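Local coordinates for protein BA42 (PDB 4OA3) that is of unknown function but binds calcium ions and consists of a single stand-alone TPM domain, a family that includes proteins described as phosphatases, at residues D19-A24 against D116-A121; H35-S40 against F45-D50; D50-L55 against Y80-I85; D91-T96 against A126-W131. All blocks are in the same frame, centred on the assembly; numbering follows the deposited sequence.

Contact 1: D19-A24 against D116-A121; sequences DAIRDA and DGIEKA
Ile118 of helix 110-128 sits among Ala20, Ile21 and Ala24 of helix 11-24. The two helix segments run almost parallel, at 9°, with their axes 8.7 Å apart at closest approach.

The side-chain packing is wholly apolar. The CG2 branch of Ile118 fits between two methyls one helical turn apart, 3.9 Å from CB of Ala20 and 3.8 Å from CB of Ala24. It lies opposite the backbone N across CA-CB, which directs it at helix 11-24. The other branch ends in CD1, which meets CG1 of Ile21 at 3.7 Å, the two isoleucines crossing at a slant.

Side chain also meets backbone. CG2 of Ile118 approaches the carbonyl O of Ala20 to 3.4 Å. That oxygen already accepts a hydrogen bond from Ala24 N. CB of Ala24 in turn rests 3.7 Å from the carbonyl O of Ile118.

Ala24 also touches Ile32, and Ile118 touches Val34, both of strand 31-37. Ile21 touches Asn141, a calcium ligand, so the packing borders the calcium site. With no hydrogen bond between the segments, the helices are held here by close apolar fit, and the small alanines admit the branched isoleucine.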
loop_
_atom_site.group_PDB
_atom_site.type_symbol
_atom_site.label_atom_id
_atom_site.label_comp_id
_atom_site.label_asym_id
_atom_site.label_seq_id
_atom_site.Cartn_x
_atom_site.Cartn_y
_atom_site.Cartn_z
ATOM N N ASP A 19 3.189 11.876 -1.072
ATOM C CA ASP A 19 2.477 12.831 -0.203
ATOM C C ASP A 19 1.208 12.163 0.397
ATOM O O ASP A 19 0.917 12.355 1.585
ATOM C CB ASP A 19 2.019 14.078 -0.987
ATOM C CG ASP A 19 3.130 15.026 -1.405
ATOM O OD1 ASP A 19 4.261 14.850 -0.940
ATOM O OD2 ASP A 19 2.869 15.908 -2.253
ATOM N N ALA A 20 0.534 11.301 -0.382
ATOM C CA ALA A 20 -0.652 10.574 0.101
ATOM C C ALA A 20 -0.275 9.588 1.212
ATOM O O ALA A 20 -0.965 9.457 2.214
ATOM C CB ALA A 20 -1.332 9.842 -1.043
ATOM N N ILE A 21 0.894 8.926 1.073
ATOM C CA ILE A 21 1.363 8.035 2.122
ATOM C C ILE A 21 1.618 8.833 3.395
ATOM O O ILE A 21 1.249 8.410 4.491
ATOM C CB ILE A 21 2.631 7.243 1.694
ATOM C CG1 ILE A 21 2.236 6.275 0.550
ATOM C CG2 ILE A 21 3.204 6.467 2.883
ATOM C CD1 ILE A 21 3.376 5.547 -0.138
ATOM N N ARG A 22 2.302 9.994 3.262
ATOM C CA ARG A 22 2.589 10.801 4.443
ATOM C C ARG A 22 1.312 11.223 5.162
ATOM O O ARG A 22 1.242 11.134 6.388
ATOM C CB ARG A 22 3.391 12.037 4.045
ATOM C CG ARG A 22 3.881 12.850 5.219
ATOM C CD ARG A 22 4.949 13.845 4.788
ATOM N NE ARG A 22 6.085 13.166 4.166
ATOM C CZ ARG A 22 7.044 12.504 4.812
ATOM N NH1 ARG A 22 7.044 12.438 6.139
ATOM N NH2 ARG A 22 8.019 11.919 4.139
ATOM N N ASP A 23 0.300 11.585 4.418
ATOM C CA ASP A 23 -0.984 11.992 5.005
ATOM C C ASP A 23 -1.689 10.811 5.646
ATOM O O ASP A 23 -2.187 10.920 6.772
ATOM C CB ASP A 23 -1.893 12.642 3.947
ATOM C CG ASP A 23 -1.430 13.995 3.449
ATOM O OD1 ASP A 23 -0.766 14.714 4.224
ATOM O OD2 ASP A 23 -1.791 14.364 2.303
ATOM N N ALA A 24 -1.694 9.646 4.974
ATOM C CA ALA A 24 -2.314 8.454 5.538
ATOM C C ALA A 24 -1.671 8.035 6.855
ATOM O O ALA A 24 -2.344 7.608 7.779
ATOM C CB ALA A 24 -2.222 7.313 4.539
ATOM N N ASP A 116 -6.036 7.238 -4.027
ATOM C CA ASP A 116 -7.308 6.884 -3.385
ATOM C C ASP A 116 -7.233 5.633 -2.540
ATOM O O ASP A 116 -7.815 5.573 -1.446
ATOM C CB ASP A 116 -8.408 6.719 -4.433
ATOM C CG ASP A 116 -8.838 8.010 -5.096
ATOM O OD1 ASP A 116 -8.362 9.111 -4.666
ATOM O OD2 ASP A 116 -9.641 7.940 -6.035
ATOM N N GLY A 117 -6.469 4.641 -3.000
ATOM C CA GLY A 117 -6.258 3.440 -2.226
ATOM C C GLY A 117 -5.480 3.715 -0.964
ATOM O O GLY A 117 -5.799 3.182 0.089
ATOM N N ILE A 118 -4.425 4.551 -1.063
ATOM C CA ILE A 118 -3.621 4.887 0.098
ATOM C C ILE A 118 -4.497 5.591 1.138
ATOM O O ILE A 118 -4.420 5.284 2.337
ATOM C CB ILE A 118 -2.401 5.728 -0.333
ATOM C CG1 ILE A 118 -1.381 4.847 -1.115
ATOM C CG2 ILE A 118 -1.749 6.441 0.885
ATOM C CD1 ILE A 118 -0.431 5.607 -1.952
ATOM N N GLU A 119 -5.304 6.541 0.698
ATOM C CA GLU A 119 -6.177 7.250 1.630
ATOM C C GLU A 119 -7.154 6.289 2.329
ATOM O O GLU A 119 -7.312 6.321 3.551
ATOM C CB GLU A 119 -6.953 8.345 0.904
ATOM C CG GLU A 119 -7.881 9.140 1.813
ATOM C CD GLU A 119 -8.684 10.229 1.131
ATOM O OE1 GLU A 119 -9.146 10.007 -0.012
ATOM O OE2 GLU A 119 -8.911 11.278 1.774
ATOM N N LYS A 120 -7.752 5.403 1.565
ATOM C CA LYS A 120 -8.695 4.424 2.116
ATOM C C LYS A 120 -7.999 3.477 3.090
ATOM O O LYS A 120 -8.541 3.120 4.141
ATOM C CB LYS A 120 -9.367 3.636 0.988
ATOM C CG LYS A 120 -10.447 4.443 0.311
ATOM C CD LYS A 120 -11.799 4.330 1.042
ATOM C CE LYS A 120 -12.846 5.293 0.515
ATOM N NZ LYS A 120 -13.296 4.950 -0.860
ATOM N N ALA A 121 -6.776 3.036 2.731
ATOM C CA ALA A 121 -6.015 2.154 3.588
ATOM C C ALA A 121 -5.669 2.807 4.929
ATOM O O ALA A 121 -5.705 2.155 5.967
ATOM C CB ALA A 121 -4.754 1.677 2.863
#

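Contact 2: H35-S40 against F45-D50; sequences HLEKTS and FDRAMD
Arg47 of helix 44-54 reaches back to Glu37 at the end of strand 31-37, within the beta-alpha-beta unit formed by 31-37, 44-54 and 65-71. The contact joins the first strand of that unit to its crossover helix.

The main interaction is a bidentate salt bridge. Arg47 meets the carboxylate side-on, with NH2 to OE1 of Glu37 at 2.7 Å and NE to OE2 of Glu37 at 2.9 Å. Both bonds are nearly straight. OE2 uses its syn lone pair. The two flat groups are nearly coplanar, 22° apart. Arg47 bends at its second torsion (chi2 56°), which lays the guanidinium edge against the acid.

Further hydrogen bonds fix the carboxylate. His35 NE2 donates to OE1 of Glu37 at 2.7 Å, from above the carboxylate plane, while OE1 lies in the plane of the imidazole. OE1 thus takes two donors. OE2 also bonds Tyr69 OH of strand 65-71, and His35 ND1 bonds Ser144 OG. The cluster ties the helix to neighbouring strands. Gripped by Arg47, His35 and Tyr69, the buried carboxylate is held in place.

Van der Waals packing is slight. Ser40 OG, itself hydrogen-bonded to Tyr69 OH, lies 3.8 Å from CG of Arg47, beside the aliphatic part of the chain.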
loop_
_atom_site.group_PDB
_atom_site.type_symbol
_atom_site.label_atom_id
_atom_site.label_comp_id
_atom_site.label_asym_id
_atom_site.label_seq_id
_atom_site.Cartn_x
_atom_site.Cartn_y
_atom_site.Cartn_z
ATOM N N HIS A 35 4.803 -0.788 -4.370
ATOM C CA HIS A 35 5.853 -1.380 -5.199
ATOM C C HIS A 35 5.274 -1.553 -6.586
ATOM O O HIS A 35 4.180 -2.110 -6.739
ATOM C CB HIS A 35 6.321 -2.734 -4.702
ATOM C CG HIS A 35 7.276 -3.437 -5.637
ATOM N ND1 HIS A 35 8.649 -3.226 -5.575
ATOM C CD2 HIS A 35 7.027 -4.375 -6.580
ATOM C CE1 HIS A 35 9.175 -4.073 -6.459
ATOM N NE2 HIS A 35 8.252 -4.757 -7.082
ATOM N N LEU A 36 6.003 -1.080 -7.585
ATOM C CA LEU A 36 5.608 -1.219 -8.974
ATOM C C LEU A 36 6.601 -2.106 -9.716
ATOM O O LEU A 36 7.810 -1.949 -9.570
ATOM C CB LEU A 36 5.593 0.146 -9.660
ATOM C CG LEU A 36 4.732 1.260 -8.968
ATOM C CD1 LEU A 36 4.789 2.566 -9.756
ATOM C CD2 LEU A 36 3.285 0.847 -8.814
ATOM N N GLU A 37 6.073 -2.990 -10.568
ATOM C CA GLU A 37 6.913 -3.752 -11.486
ATOM C C GLU A 37 6.089 -4.085 -12.718
ATOM O O GLU A 37 4.866 -3.961 -12.713
ATOM C CB GLU A 37 7.588 -4.958 -10.845
ATOM C CG GLU A 37 6.664 -6.069 -10.385
ATOM C CD GLU A 37 7.376 -7.116 -9.541
ATOM O OE1 GLU A 37 8.411 -6.793 -8.904
ATOM O OE2 GLU A 37 6.841 -8.244 -9.439
ATOM N N LYS A 38 6.764 -4.464 -13.808
ATOM C CA LYS A 38 6.027 -4.663 -15.062
ATOM C C LYS A 38 5.129 -5.897 -15.030
ATOM O O LYS A 38 3.942 -5.805 -15.315
ATOM C CB LYS A 38 7.009 -4.751 -16.240
ATOM N N THR A 39 5.704 -7.052 -14.630
ATOM C CA THR A 39 5.001 -8.334 -14.663
ATOM C C THR A 39 5.076 -9.057 -13.342
ATOM O O THR A 39 6.067 -8.928 -12.627
ATOM C CB THR A 39 5.603 -9.232 -15.780
ATOM O OG1 THR A 39 6.992 -9.459 -15.524
ATOM C CG2 THR A 39 5.464 -8.619 -17.165
ATOM N N SER A 40 4.036 -9.809 -13.009
ATOM C CA SER A 40 4.033 -10.572 -11.763
ATOM C C SER A 40 4.276 -12.052 -12.033
ATOM O O SER A 40 4.734 -12.426 -13.102
ATOM C CB SER A 40 2.725 -10.400 -11.014
ATOM O OG SER A 40 2.908 -10.879 -9.692
ATOM N N PHE A 45 0.004 -13.296 -4.886
ATOM C CA PHE A 45 0.122 -13.154 -3.438
ATOM C C PHE A 45 1.527 -13.539 -2.978
ATOM O O PHE A 45 2.143 -12.781 -2.228
ATOM C CB PHE A 45 -0.921 -14.029 -2.741
ATOM C CG PHE A 45 -0.966 -13.901 -1.241
ATOM C CD1 PHE A 45 -0.252 -14.770 -0.431
ATOM C CD2 PHE A 45 -1.710 -12.900 -0.644
ATOM C CE1 PHE A 45 -0.335 -14.675 0.960
ATOM C CE2 PHE A 45 -1.804 -12.813 0.743
ATOM C CZ PHE A 45 -1.104 -13.693 1.530
ATOM N N ASP A 46 2.066 -14.693 -3.451
ATOM C CA ASP A 46 3.401 -15.124 -3.108
ATOM C C ASP A 46 4.433 -14.087 -3.577
ATOM O O ASP A 46 5.398 -13.827 -2.861
ATOM C CB ASP A 46 3.763 -16.520 -3.688
ATOM C CG ASP A 46 3.306 -17.688 -2.831
ATOM O OD1 ASP A 46 2.398 -17.495 -2.002
ATOM O OD2 ASP A 46 3.859 -18.798 -3.000
ATOM N N ARG A 47 4.251 -13.511 -4.764
ATOM C CA ARG A 47 5.201 -12.511 -5.222
ATOM C C ARG A 47 5.142 -11.284 -4.298
ATOM O O ARG A 47 6.183 -10.749 -3.902
ATOM C CB ARG A 47 4.939 -12.108 -6.684
ATOM C CG ARG A 47 5.797 -10.945 -7.195
ATOM C CD ARG A 47 7.283 -11.186 -7.059
ATOM N NE ARG A 47 8.057 -10.051 -7.571
ATOM C CZ ARG A 47 9.356 -9.858 -7.344
ATOM N NH1 ARG A 47 10.057 -10.739 -6.636
ATOM N NH2 ARG A 47 9.960 -8.770 -7.802
ATOM N N ALA A 48 3.938 -10.814 -3.986
ATOM C CA ALA A 48 3.828 -9.658 -3.079
ATOM C C ALA A 48 4.454 -9.947 -1.709
ATOM O O ALA A 48 5.102 -9.079 -1.142
ATOM C CB ALA A 48 2.373 -9.281 -2.909
ATOM N N MET A 49 4.299 -11.165 -1.184
ATOM C CA MET A 49 4.897 -11.590 0.078
ATOM C C MET A 49 6.438 -11.558 -0.032
ATOM O O MET A 49 7.086 -11.052 0.875
ATOM C CB MET A 49 4.424 -13.005 0.395
ATOM C CG MET A 49 4.877 -13.508 1.716
ATOM S SD MET A 49 3.864 -14.925 2.259
ATOM C CE MET A 49 4.321 -16.096 1.092
ATOM N N ASP A 50 7.008 -12.013 -1.162
ATOM C CA ASP A 50 8.456 -11.938 -1.363
ATOM C C ASP A 50 8.903 -10.478 -1.390
ATOM O O ASP A 50 9.938 -10.133 -0.824
ATOM C CB ASP A 50 8.889 -12.629 -2.676
ATOM C CG ASP A 50 8.777 -14.149 -2.711
ATOM O OD1 ASP A 50 8.810 -14.780 -1.629
ATOM O OD2 ASP A 50 8.747 -14.702 -3.804
#

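Contact 3: D50-L55 against Y80-I85; sequences DVFHNL and YGDKGI
Phe52 of helix 44-54 meets Tyr80, on edge strand 76-81, and Asp82, just past the strand's end. Its CG lies opposite the backbone N (chi1 -172°), which sends the ring out from the helix to these residues.

CB of Phe52 starts the contact, 3.9 Å from CD1 of Tyr80. CG of Phe52 is 3.7 Å from CD1 of Tyr80. CD2 of Phe52 comes closest, at 3.5 Å from CD1 of Tyr80. CD1 of Phe52 nears CE1 of Tyr80, which lies over one face of the phenylalanine ring, near its rim. CD2 of Phe52 is at the tyrosine's edge. The ring planes are at 55°, an oblique pairing. CE2 of Phe52 passes the carbonyl O of Tyr80. At the tip, CZ of Phe52 lies 3.6 Å from CB of Asp82, and CE1 of Phe52 is 3.8 Å from CG of Asp82.

Asp82 is at the N-cap position of helix 83-86 but makes no capping bond. Its OD1 accepts locally from Lys83 N at 2.8 Å, above the carboxylate plane.

Phe52 also touches Leu67 and Met57. The helix-to-strand seam is largely aromatic, with the tip of Phe52 against the base of a carboxylate and no hydrogen bond across.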
loop_
_atom_site.group_PDB
_atom_site.type_symbol
_atom_site.label_atom_id
_atom_site.label_comp_id
_atom_site.label_asym_id
_atom_site.label_seq_id
_atom_site.Cartn_x
_atom_site.Cartn_y
_atom_site.Cartn_z
ATOM N N ASP A 50 7.008 -12.013 -1.162
ATOM C CA ASP A 50 8.456 -11.938 -1.363
ATOM C C ASP A 50 8.903 -10.478 -1.390
ATOM O O ASP A 50 9.938 -10.133 -0.824
ATOM C CB ASP A 50 8.889 -12.629 -2.676
ATOM C CG ASP A 50 8.777 -14.149 -2.711
ATOM O OD1 ASP A 50 8.810 -14.780 -1.629
ATOM O OD2 ASP A 50 8.747 -14.702 -3.804
ATOM N N VAL A 51 8.178 -9.619 -2.093
ATOM C CA VAL A 51 8.560 -8.206 -2.140
ATOM C C VAL A 51 8.469 -7.573 -0.749
ATOM O O VAL A 51 9.405 -6.872 -0.343
ATOM C CB VAL A 51 7.686 -7.453 -3.150
ATOM C CG1 VAL A 51 7.932 -5.948 -3.081
ATOM C CG2 VAL A 51 7.973 -7.935 -4.570
ATOM N N PHE A 52 7.407 -7.842 -0.022
ATOM C CA PHE A 52 7.236 -7.337 1.352
ATOM C C PHE A 52 8.473 -7.686 2.209
ATOM O O PHE A 52 9.024 -6.838 2.942
ATOM C CB PHE A 52 5.966 -7.965 1.965
ATOM C CG PHE A 52 5.554 -7.393 3.289
ATOM C CD1 PHE A 52 6.052 -7.909 4.474
ATOM C CD2 PHE A 52 4.655 -6.353 3.349
ATOM C CE1 PHE A 52 5.689 -7.337 5.693
ATOM C CE2 PHE A 52 4.261 -5.813 4.569
ATOM C CZ PHE A 52 4.777 -6.318 5.728
ATOM N N HIS A 53 8.906 -8.946 2.117
ATOM C CA HIS A 53 10.075 -9.428 2.815
ATOM C C HIS A 53 11.352 -8.755 2.360
ATOM O O HIS A 53 12.154 -8.307 3.180
ATOM C CB HIS A 53 10.227 -10.937 2.618
ATOM C CG HIS A 53 11.471 -11.487 3.222
ATOM N ND1 HIS A 53 11.592 -11.625 4.592
ATOM C CD2 HIS A 53 12.629 -11.874 2.637
ATOM C CE1 HIS A 53 12.800 -12.134 4.790
ATOM N NE2 HIS A 53 13.466 -12.270 3.648
ATOM N N ASN A 54 11.521 -8.655 1.069
ATOM C CA ASN A 54 12.736 -8.084 0.542
ATOM C C ASN A 54 12.861 -6.566 0.795
ATOM O O ASN A 54 13.981 -6.068 0.867
ATOM C CB ASN A 54 12.918 -8.502 -0.902
ATOM C CG ASN A 54 13.451 -9.908 -0.951
ATOM O OD1 ASN A 54 14.671 -10.086 -0.933
ATOM N ND2 ASN A 54 12.587 -10.929 -0.845
ATOM N N LEU A 55 11.721 -5.860 1.016
ATOM C CA LEU A 55 11.667 -4.465 1.439
ATOM C C LEU A 55 11.725 -4.337 2.959
ATOM O O LEU A 55 11.740 -3.209 3.464
ATOM C CB LEU A 55 10.395 -3.791 0.894
ATOM C CG LEU A 55 10.307 -3.695 -0.614
ATOM C CD1 LEU A 55 9.042 -3.035 -1.008
ATOM C CD2 LEU A 55 11.494 -2.991 -1.230
ATOM N N TYR A 80 -1.143 -6.476 0.481
ATOM C CA TYR A 80 -0.570 -7.454 1.391
ATOM C C TYR A 80 -0.240 -6.785 2.699
ATOM O O TYR A 80 0.654 -5.944 2.755
ATOM C CB TYR A 80 0.691 -8.060 0.747
ATOM C CG TYR A 80 1.348 -9.137 1.575
ATOM C CD1 TYR A 80 2.216 -8.818 2.609
ATOM C CD2 TYR A 80 1.048 -10.481 1.366
ATOM C CE1 TYR A 80 2.671 -9.788 3.492
ATOM C CE2 TYR A 80 1.573 -11.471 2.187
ATOM C CZ TYR A 80 2.390 -11.122 3.251
ATOM O OH TYR A 80 2.896 -12.081 4.100
ATOM N N GLY A 81 -0.951 -7.157 3.743
ATOM C CA GLY A 81 -0.721 -6.657 5.081
ATOM C C GLY A 81 0.036 -7.676 5.918
ATOM O O GLY A 81 -0.066 -8.891 5.692
ATOM N N ASP A 82 0.785 -7.182 6.905
ATOM C CA ASP A 82 1.576 -8.016 7.811
ATOM C C ASP A 82 0.670 -8.691 8.847
ATOM O O ASP A 82 -0.526 -8.391 8.936
ATOM C CB ASP A 82 2.684 -7.203 8.468
ATOM C CG ASP A 82 3.883 -7.995 8.962
ATOM O OD1 ASP A 82 3.887 -9.255 8.794
ATOM O OD2 ASP A 82 4.780 -7.384 9.560
ATOM N N LYS A 83 1.258 -9.611 9.619
ATOM C CA LYS A 83 0.538 -10.432 10.582
ATOM C C LYS A 83 -0.278 -9.670 11.606
ATOM O O LYS A 83 -1.343 -10.144 11.990
ATOM C CB LYS A 83 1.497 -11.391 11.297
ATOM C CG LYS A 83 0.770 -12.463 12.100
ATOM C CD LYS A 83 1.726 -13.499 12.656
ATOM C CE LYS A 83 1.034 -14.481 13.584
ATOM N NZ LYS A 83 1.559 -14.387 14.974
ATOM N N GLY A 84 0.205 -8.521 12.058
ATOM C CA GLY A 84 -0.510 -7.715 13.040
ATOM C C GLY A 84 -1.873 -7.311 12.536
ATOM O O GLY A 84 -2.861 -7.299 13.286
ATOM N N ILE A 85 -1.967 -7.009 11.239
ATOM C CA ILE A 85 -3.228 -6.680 10.616
ATOM C C ILE A 85 -4.088 -7.924 10.499
ATOM O O ILE A 85 -5.250 -7.934 10.901
ATOM C CB ILE A 85 -2.979 -6.019 9.225
ATOM C CG1 ILE A 85 -2.297 -4.643 9.435
ATOM C CG2 ILE A 85 -4.305 -5.857 8.446
ATOM C CD1 ILE A 85 -1.548 -4.104 8.235
#

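Contact 4: D91-T96 against A126-W131; sequences DDFWDT and AKYFPW
This is a small surface contact between two aromatic rings, Phe93 and Tyr128. It lies where the turn leading into helix 95-105 passes the C-terminal end of helix 110-128. The segments bury 85 Å² between them and make no hydrogen bond to each other.

One side of each ring does the touching. CE1 of Phe93 is 3.6 Å from CE2 of Tyr128 and equally close to its CD2. CD1 of Phe93 lies 3.8 Å from CE2 of Tyr128. The ring centroids are 5.5 Å apart and the planes stand at 75°, an oblique pairing. The two side chains run alongside in opposing senses. In Phe93, CG lies across CA-CB from the backbone N (chi1 -174°), which brings the end of the ring closer to Tyr128 than its CB bond would suggest.

Phe93 lies within a type I beta turn from Asp92 to Asp95, closed by Asp95 N to Asp92 O at 3.0 Å. This turn delivers the chain into helix 95-105, which packs beside helix 110-128 in the TPM domain.

Other groups surround the pair. Phe93 also packs on Ala124 and Leu125 of helix 110-128 and on Ile85 of helix 83-86, while Tyr128 touches Val88 and Val89. CD2 of Phe93 sits above the middle of the Trp94 indole, 3.5 Å from its plane.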
loop_
_atom_site.group_PDB
_atom_site.type_symbol
_atom_site.label_atom_id
_atom_site.label_comp_id
_atom_site.label_asym_id
_atom_site.label_seq_id
_atom_site.Cartn_x
_atom_site.Cartn_y
_atom_site.Cartn_z
ATOM N N ASP A 91 -12.663 -10.390 7.337
ATOM C CA ASP A 91 -12.427 -10.876 5.973
ATOM C C ASP A 91 -12.646 -9.821 4.875
ATOM O O ASP A 91 -12.041 -9.926 3.810
ATOM C CB ASP A 91 -13.298 -12.128 5.678
ATOM C CG ASP A 91 -13.517 -13.092 6.841
ATOM O OD1 ASP A 91 -12.768 -12.996 7.849
ATOM O OD2 ASP A 91 -14.477 -13.897 6.771
ATOM N N ASP A 92 -13.476 -8.805 5.137
ATOM C CA ASP A 92 -13.770 -7.739 4.179
ATOM C C ASP A 92 -12.874 -6.485 4.379
ATOM O O ASP A 92 -13.124 -5.475 3.741
ATOM C CB ASP A 92 -15.264 -7.335 4.302
ATOM C CG ASP A 92 -15.667 -6.598 5.577
ATOM O OD1 ASP A 92 -14.881 -6.613 6.553
ATOM O OD2 ASP A 92 -16.772 -6.006 5.596
ATOM N N PHE A 93 -11.864 -6.545 5.256
ATOM C CA PHE A 93 -11.043 -5.392 5.624
ATOM C C PHE A 93 -10.521 -4.551 4.484
ATOM O O PHE A 93 -10.635 -3.320 4.533
ATOM C CB PHE A 93 -9.893 -5.856 6.503
ATOM C CG PHE A 93 -9.072 -4.709 7.047
ATOM C CD1 PHE A 93 -9.616 -3.810 7.953
ATOM C CD2 PHE A 93 -7.777 -4.480 6.586
ATOM C CE1 PHE A 93 -8.877 -2.712 8.404
ATOM C CE2 PHE A 93 -7.032 -3.411 7.070
ATOM C CZ PHE A 93 -7.593 -2.516 7.952
ATOM N N TRP A 94 -9.956 -5.195 3.459
ATOM C CA TRP A 94 -9.369 -4.458 2.342
ATOM C C TRP A 94 -10.310 -4.150 1.198
ATOM O O TRP A 94 -9.874 -3.559 0.220
ATOM C CB TRP A 94 -8.137 -5.198 1.794
ATOM C CG TRP A 94 -6.972 -5.264 2.730
ATOM C CD1 TRP A 94 -6.369 -6.382 3.218
ATOM C CD2 TRP A 94 -6.276 -4.150 3.305
ATOM N NE1 TRP A 94 -5.288 -6.036 3.997
ATOM C CE2 TRP A 94 -5.203 -4.669 4.052
ATOM C CE3 TRP A 94 -6.435 -2.759 3.225
ATOM C CZ2 TRP A 94 -4.308 -3.849 4.733
ATOM C CZ3 TRP A 94 -5.509 -1.948 3.850
ATOM C CH2 TRP A 94 -4.491 -2.489 4.623
ATOM N N ASP A 95 -11.623 -4.487 1.309
ATOM C CA ASP A 95 -12.502 -4.299 0.180
ATOM C C ASP A 95 -12.649 -2.864 -0.291
ATOM O O ASP A 95 -12.605 -2.635 -1.488
ATOM C CB ASP A 95 -13.901 -4.899 0.448
ATOM C CG ASP A 95 -13.956 -6.412 0.583
ATOM O OD1 ASP A 95 -12.896 -7.068 0.442
ATOM O OD2 ASP A 95 -15.063 -6.943 0.845
ATOM N N THR A 96 -12.815 -1.917 0.623
ATOM C CA THR A 96 -12.952 -0.521 0.227
ATOM C C THR A 96 -11.674 0.017 -0.414
ATOM O O THR A 96 -11.754 0.822 -1.343
ATOM C CB THR A 96 -13.435 0.354 1.383
ATOM O OG1 THR A 96 -12.550 0.353 2.498
ATOM C CG2 THR A 96 -14.830 -0.021 1.852
ATOM N N ALA A 126 -6.639 2.867 10.567
ATOM C CA ALA A 126 -6.900 3.713 11.745
ATOM C C ALA A 126 -7.897 3.073 12.707
ATOM O O ALA A 126 -7.795 3.297 13.911
ATOM C CB ALA A 126 -7.420 5.070 11.308
ATOM N N LYS A 127 -8.794 2.247 12.182
ATOM C CA LYS A 127 -9.802 1.581 12.995
ATOM C C LYS A 127 -9.173 0.690 14.028
ATOM O O LYS A 127 -9.622 0.642 15.170
ATOM C CB LYS A 127 -10.772 0.799 12.108
ATOM C CG LYS A 127 -11.814 0.028 12.878
ATOM C CD LYS A 127 -12.973 -0.327 12.006
ATOM C CE LYS A 127 -13.848 -1.331 12.736
ATOM N NZ LYS A 127 -15.152 -1.501 12.038
ATOM N N TYR A 128 -8.118 -0.037 13.631
ATOM C CA TYR A 128 -7.418 -0.976 14.493
ATOM C C TYR A 128 -6.079 -0.500 15.043
ATOM O O TYR A 128 -5.582 -1.069 16.014
ATOM C CB TYR A 128 -7.171 -2.262 13.689
ATOM C CG TYR A 128 -8.462 -2.933 13.272
ATOM C CD1 TYR A 128 -9.072 -3.871 14.090
ATOM C CD2 TYR A 128 -9.047 -2.661 12.044
ATOM C CE1 TYR A 128 -10.286 -4.453 13.739
ATOM C CE2 TYR A 128 -10.266 -3.236 11.678
ATOM C CZ TYR A 128 -10.854 -4.173 12.510
ATOM O OH TYR A 128 -12.053 -4.766 12.186
ATOM N N PHE A 129 -5.478 0.515 14.422
ATOM C CA PHE A 129 -4.131 0.979 14.735
ATOM C C PHE A 129 -4.133 2.487 14.760
ATOM O O PHE A 129 -3.701 3.162 13.814
ATOM C CB PHE A 129 -3.133 0.453 13.670
ATOM C CG PHE A 129 -3.040 -1.045 13.662
ATOM C CD1 PHE A 129 -2.386 -1.717 14.682
ATOM C CD2 PHE A 129 -3.657 -1.788 12.670
ATOM C CE1 PHE A 129 -2.380 -3.108 14.725
ATOM C CE2 PHE A 129 -3.622 -3.183 12.697
ATOM C CZ PHE A 129 -3.017 -3.827 13.735
ATOM N N PRO A 130 -4.681 3.077 15.830
ATOM C CA PRO A 130 -4.724 4.537 15.884
ATOM C C PRO A 130 -3.357 5.205 15.942
ATOM O O PRO A 130 -2.420 4.662 16.475
ATOM C CB PRO A 130 -5.576 4.830 17.131
ATOM C CG PRO A 130 -5.472 3.642 17.963
ATOM C CD PRO A 130 -5.270 2.461 17.040
ATOM N N TRP A 131 -3.249 6.362 15.305
ATOM C CA TRP A 131 -2.033 7.157 15.341
ATOM C C TRP A 131 -1.790 7.636 16.777
ATOM O O TRP A 131 -2.751 7.965 17.487
ATOM C CB TRP A 131 -2.168 8.350 14.404
ATOM C CG TRP A 131 -0.969 9.236 14.340
ATOM C CD1 TRP A 131 0.095 9.127 13.498
ATOM C CD2 TRP A 131 -0.741 10.408 15.132
ATOM N NE1 TRP A 131 1.002 10.134 13.749
ATOM C CE2 TRP A 131 0.520 10.922 14.766
ATOM C CE3 TRP A 131 -1.477 11.064 16.133
ATOM C CZ2 TRP A 131 1.040 12.092 15.329
ATOM C CZ3 TRP A 131 -0.931 12.190 16.729
ATOM C CH2 TRP A 131 0.282 12.726 16.283
#

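How the contacts relate
Contacts 2 and 3 share Asp50 and helix 44-54. Their centres are 11 Å apart, and they bind that helix to the mixed sheet, with Tyr80 touching Met49 and Phe45. Contacts 1 and 4 share helix 110-128, their centres 13 Å apart, with Ala121 packed on Trp94. Contact 1 lies across the chain's centre from contacts 2 and 3, about 20 and 18 Å away between centres. Ile85 and Gly84 meet Phe129, so contact 3 also touches contact 4. Along the chain, contacts 2 and 3 fall between the segments of contact 1, whereas contacts 1 and 4 interleave. Helices from distant parts of the sequence thus enclose the sheet in one compact domain.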